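Local coordinates for AP endonuclease, family 2 (Brucella melitensis biovar Abortus, PDB 3NGF), which probably isomerises hydroxypyruvate as a manganese-binding TIM-barrel enzyme of the hyi family, at residues T146-E150 against S208-I212; I162-L166 against A189-D193. All coordinates share one frame; numbering follows the deposited sequence.

Interaction 1: T146-E150 against S208-I212; sequences TVLVE and SHVQI. With MN (manganese (II) ion), chain C.
The carboxylate of Glu150 and the side-chain amide of Gln211 meet at manganese with their planes 60° apart, each giving one oxygen. Glu150 binds through OE2, 2.2 Å from the metal, and Gln211 through OE1, 2.3 Å from it. The metal accounts for the 3.0 Å between Glu150 OE2 and Gln211 OE1, two oxygens that share no hydrogen bond. Water 1 and water 2 also bind the metal; water 1 lies so close to Glu150 OE1 that a hydrogen bond there is doubtful. Glu150 carries CG anti to its backbone N (chi1 -169°) and runs on extended, which carries the carboxylate out to the metal. Glutamine suits position 211 because its neutral amide offers an oxygen to the cation while NE2 hydrogen-bonds Glu41, which would fix the flip of the amide. Asp185 and Glu247 complete the protein ligands; Glu150 and Glu247 are the predicted proton donor/acceptors. Deeper in the barrel, Leu148 supplies the apolar part: CD1 rests 3.6 Å from His209 CB, and CD2 lies against Ser208 CB. The His209 ring hydrogen-bonds Glu41 through NE2. Strands 146-149 and 207-212 are not sheet neighbours: strand 180-185 runs between them, and Val147 and Val149 face helix 122-140 outside the barrel.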
loop_
_atom_site.group_PDB
_atom_site.type_symbol
_atom_site.label_atom_id
_atom_site.label_comp_id
_atom_site.label_asym_id
_atom_site.label_seq_id
_atom_site.Cartn_x
_atom_site.Cartn_y
_atom_site.Cartn_z
ATOM N N THR A 146 -9.074 7.331 -3.745
ATOM C CA THR A 146 -9.442 5.918 -3.756
ATOM C C THR A 146 -8.958 5.263 -2.443
ATOM O O THR A 146 -7.891 5.595 -1.940
ATOM C CB THR A 146 -8.807 5.198 -4.962
ATOM O OG1 THR A 146 -9.392 5.677 -6.178
ATOM C CG2 THR A 146 -8.980 3.645 -4.883
ATOM N N VAL A 147 -9.776 4.376 -1.867
ATOM C CA VAL A 147 -9.392 3.585 -0.697
ATOM C C VAL A 147 -9.115 2.153 -1.118
ATOM O O VAL A 147 -9.892 1.562 -1.877
ATOM C CB VAL A 147 -10.464 3.619 0.431
ATOM C CG1 VAL A 147 -11.844 3.186 -0.057
ATOM C CG2 VAL A 147 -10.016 2.810 1.659
ATOM N N LEU A 148 -8.031 1.585 -0.598
ATOM C CA LEU A 148 -7.630 0.240 -0.971
ATOM C C LEU A 148 -7.665 -0.741 0.166
ATOM O O LEU A 148 -7.428 -0.393 1.332
ATOM C CB LEU A 148 -6.206 0.234 -1.542
ATOM C CG LEU A 148 -5.916 1.137 -2.731
ATOM C CD1 LEU A 148 -4.436 0.975 -3.171
ATOM C CD2 LEU A 148 -6.909 0.901 -3.879
ATOM N N VAL A 149 -7.907 -1.996 -0.216
ATOM C CA VAL A 149 -7.735 -3.153 0.661
ATOM C C VAL A 149 -6.500 -3.890 0.173
ATOM O O VAL A 149 -6.354 -4.128 -1.039
ATOM C CB VAL A 149 -8.990 -4.096 0.640
ATOM C CG1 VAL A 149 -9.460 -4.455 -0.807
ATOM C CG2 VAL A 149 -8.739 -5.401 1.483
ATOM N N GLU A 150 -5.618 -4.252 1.107
ATOM C CA GLU A 150 -4.371 -4.968 0.777
ATOM C C GLU A 150 -4.327 -6.353 1.403
ATOM O O GLU A 150 -4.129 -6.469 2.616
ATOM C CB GLU A 150 -3.140 -4.231 1.274
ATOM C CG GLU A 150 -1.836 -4.822 0.705
ATOM C CD GLU A 150 -0.551 -4.331 1.362
ATOM O OE1 GLU A 150 -0.549 -3.550 2.327
ATOM O OE2 GLU A 150 0.497 -4.756 0.863
ATOM N N SER A 208 -5.279 -0.702 -7.943
ATOM C CA SER A 208 -4.884 0.703 -8.168
ATOM C C SER A 208 -3.470 1.005 -7.671
ATOM O O SER A 208 -2.977 2.124 -7.838
ATOM C CB SER A 208 -5.862 1.659 -7.494
ATOM O OG SER A 208 -7.132 1.563 -8.094
ATOM N N HIS A 209 -2.833 0.012 -7.058
ATOM C CA HIS A 209 -1.474 0.160 -6.587
ATOM C C HIS A 209 -0.863 -1.229 -6.573
ATOM O O HIS A 209 -1.569 -2.226 -6.382
ATOM C CB HIS A 209 -1.423 0.812 -5.208
ATOM C CG HIS A 209 -0.047 1.259 -4.803
ATOM N ND1 HIS A 209 0.699 2.134 -5.559
ATOM C CD2 HIS A 209 0.730 0.917 -3.747
ATOM C CE1 HIS A 209 1.884 2.307 -4.985
ATOM N NE2 HIS A 209 1.923 1.584 -3.879
ATOM N N VAL A 210 0.436 -1.258 -6.797
ATOM C CA VAL A 210 1.233 -2.469 -6.825
ATOM C C VAL A 210 2.443 -2.195 -5.919
ATOM O O VAL A 210 2.941 -1.082 -5.851
ATOM C CB VAL A 210 1.677 -2.827 -8.262
ATOM C CG1 VAL A 210 2.660 -4.048 -8.259
ATOM C CG2 VAL A 210 0.465 -3.098 -9.157
ATOM N N GLN A 211 2.873 -3.220 -5.205
ATOM C CA GLN A 211 4.101 -3.190 -4.429
ATOM C C GLN A 211 4.940 -4.416 -4.760
ATOM O O GLN A 211 4.405 -5.440 -5.212
ATOM C CB GLN A 211 3.811 -3.140 -2.937
ATOM C CG GLN A 211 3.257 -1.781 -2.476
ATOM C CD GLN A 211 2.788 -1.831 -1.057
ATOM O OE1 GLN A 211 2.160 -2.795 -0.644
ATOM N NE2 GLN A 211 3.122 -0.808 -0.284
ATOM N N ILE A 212 6.251 -4.273 -4.570
ATOM C CA ILE A 212 7.236 -5.318 -4.865
ATOM C C ILE A 212 8.314 -5.477 -3.785
ATOM O O ILE A 212 8.686 -4.529 -3.077
ATOM C CB ILE A 212 7.929 -5.107 -6.246
ATOM C CG1 ILE A 212 8.817 -3.854 -6.254
ATOM C CG2 ILE A 212 6.879 -5.081 -7.378
ATOM C CD1 ILE A 212 9.668 -3.680 -7.543
HETATM MN MN MN C . 2.538 -4.136 1.178
HETATM O O HOH W 1 1.551 -2.312 2.515
HETATM O O HOH W 2 2.819 -5.143 3.192
#

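Interaction 2: I162-L166 against A189-D193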
loop_
_atom_site.group_PDB
_atom_site.type_symbol
_atom_site.label_atom_id
_atom_site.label_comp_id
_atom_site.label_asym_id
_atom_site.label_seq_id
_atom_site.Cartn_x
_atom_site.Cartn_y
_atom_site.Cartn_z
ATOM N N ILE A 162 -7.628 -10.419 5.651
ATOM C CA ILE A 162 -7.652 -10.687 4.210
ATOM C C ILE A 162 -6.242 -11.002 3.700
ATOM O O ILE A 162 -5.301 -10.210 3.867
ATOM C CB ILE A 162 -8.323 -9.511 3.414
ATOM C CG1 ILE A 162 -8.336 -9.776 1.904
ATOM C CG2 ILE A 162 -7.655 -8.185 3.731
ATOM C CD1 ILE A 162 -9.116 -10.966 1.507
ATOM N N VAL A 163 -6.091 -12.208 3.157
ATOM C CA VAL A 163 -4.774 -12.710 2.719
ATOM C C VAL A 163 -4.806 -13.361 1.323
ATOM O O VAL A 163 -3.819 -14.003 0.906
ATOM C CB VAL A 163 -4.176 -13.686 3.786
ATOM C CG1 VAL A 163 -3.979 -12.970 5.118
ATOM C CG2 VAL A 163 -5.053 -14.912 4.003
ATOM N N HIS A 164 -5.924 -13.230 0.593
ATOM C CA HIS A 164 -6.024 -13.772 -0.773
ATOM C C HIS A 164 -6.540 -12.727 -1.748
ATOM O O HIS A 164 -7.497 -11.978 -1.440
ATOM C CB HIS A 164 -6.892 -15.030 -0.818
ATOM C CG HIS A 164 -6.283 -16.198 -0.113
ATOM N ND1 HIS A 164 -5.270 -16.945 -0.672
ATOM C CD2 HIS A 164 -6.541 -16.750 1.093
ATOM C CE1 HIS A 164 -4.913 -17.898 0.171
ATOM N NE2 HIS A 164 -5.669 -17.802 1.250
ATOM N N GLN A 165 -5.904 -12.663 -2.919
ATOM C CA GLN A 165 -6.205 -11.593 -3.903
ATOM C C GLN A 165 -7.607 -11.619 -4.505
ATOM O O GLN A 165 -8.293 -10.596 -4.498
ATOM C CB GLN A 165 -5.164 -11.575 -5.040
ATOM C CG GLN A 165 -3.741 -11.390 -4.594
ATOM C CD GLN A 165 -3.482 -10.026 -3.955
ATOM O OE1 GLN A 165 -4.106 -9.017 -4.325
ATOM N NE2 GLN A 165 -2.534 -9.989 -3.023
ATOM N N LEU A 166 -8.031 -12.746 -5.072
ATOM C CA LEU A 166 -9.345 -12.784 -5.715
ATOM C C LEU A 166 -10.471 -12.699 -4.671
ATOM O O LEU A 166 -11.565 -12.197 -4.962
ATOM C CB LEU A 166 -9.490 -14.026 -6.604
ATOM C CG LEU A 166 -8.564 -14.106 -7.822
ATOM C CD1 LEU A 166 -8.897 -15.367 -8.610
ATOM C CD2 LEU A 166 -8.709 -12.890 -8.703
ATOM N N ALA A 189 1.192 -11.740 -2.738
ATOM C CA ALA A 189 0.453 -12.522 -3.735
ATOM C C ALA A 189 1.232 -13.789 -4.071
ATOM O O ALA A 189 0.645 -14.863 -4.212
ATOM C CB ALA A 189 0.227 -11.714 -4.992
ATOM N N GLN A 190 2.554 -13.671 -4.173
ATOM C CA GLN A 190 3.372 -14.865 -4.462
ATOM C C GLN A 190 3.398 -15.898 -3.322
ATOM O O GLN A 190 3.450 -17.115 -3.580
ATOM C CB GLN A 190 4.785 -14.419 -4.860
ATOM C CG GLN A 190 5.801 -15.529 -5.113
ATOM C CD GLN A 190 5.338 -16.561 -6.126
ATOM O OE1 GLN A 190 4.386 -16.342 -6.894
ATOM N NE2 GLN A 190 6.018 -17.712 -6.134
ATOM N N ILE A 191 3.404 -15.423 -2.078
ATOM C CA ILE A 191 3.431 -16.271 -0.894
ATOM C C ILE A 191 2.095 -17.009 -0.714
ATOM O O ILE A 191 2.093 -18.201 -0.395
ATOM C CB ILE A 191 3.840 -15.474 0.386
ATOM C CG1 ILE A 191 5.299 -15.044 0.277
ATOM C CG2 ILE A 191 3.624 -16.259 1.670
ATOM C CD1 ILE A 191 5.719 -13.975 1.281
ATOM N N MET A 192 0.981 -16.308 -0.927
ATOM C CA MET A 192 -0.354 -16.873 -0.652
ATOM C C MET A 192 -1.048 -17.544 -1.841
ATOM O O MET A 192 -1.784 -18.538 -1.653
ATOM C CB MET A 192 -1.270 -15.770 -0.113
ATOM C CG MET A 192 -0.821 -15.187 1.212
ATOM S SD MET A 192 -0.548 -16.422 2.485
ATOM C CE MET A 192 -2.163 -17.230 2.581
ATOM N N ASP A 193 -0.836 -17.022 -3.047
ATOM C CA ASP A 193 -1.651 -17.377 -4.219
ATOM C C ASP A 193 -0.861 -17.967 -5.394
ATOM O O ASP A 193 -1.263 -18.981 -5.979
ATOM C CB ASP A 193 -2.438 -16.141 -4.698
ATOM C CG ASP A 193 -3.552 -15.738 -3.734
ATOM O OD1 ASP A 193 -4.188 -16.636 -3.176
ATOM O OD2 ASP A 193 -3.780 -14.519 -3.503
#
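Two nearly straight hydrogen bonds to the carboxylate of Asp193 tie this contact together. His164 ND1 donates to OD1 of Asp193 over 2.7 Å (176°), with the oxygen almost in the ring plane, although ring and carboxylate are turned 42° apart. The backbone N of Gln165 gives its hydrogen to Asp193 OD2, 2.9 Å away. Both donors arrive on the syn side, somewhat out of the carboxylate plane. Aspartate is well suited here, since its short side chain presents two acceptors at once, one to a ring and one to an amide in the first turn of helix 165-175, where His164 is the N-cap residue. A negative charge at this helix start is probably favourable.

The apolar contacts belong chiefly to Met192. Its chain, bent at chi2 and chi3, brings CE to 3.7 Å from CE1 of His164 and 4.0 Å from CG2 of Val163, a fit that flexible methionine makes easily. Ala189, small enough to admit a neighbour, has CB 4.0 Å from CG of Gln165.

The contact joins the start of helix 165-175 to the end of helix 186-192, successive helices that follow strands 146-149 and 180-185 of the TIM barrel. Gln165 also packs on Val182 and Leu184 of strand 180-185 and on Leu199 of helix 196-202.

Interaction 1 lies in the buried heart of the barrel, its centre about 5 Å from the chain centre, whereas interaction 2 is only partly buried and about 14 Å out. In the first, two strands one apart in the barrel order meet by their side chains inside it; helix end joins helix start in the second. Carboxylates serve both, but differently: a metal holds acidic and amide oxygens together in interaction 1, while direct hydrogen bonds from a ring and a backbone amide satisfy one in interaction 2. The two meet where Ile162 CG2 packs on Val149 CG2 at 3.7 Å. Along the chain, interaction 2 is nested within the span closed by interaction 1, and helix 165-175 follows strand 146-149.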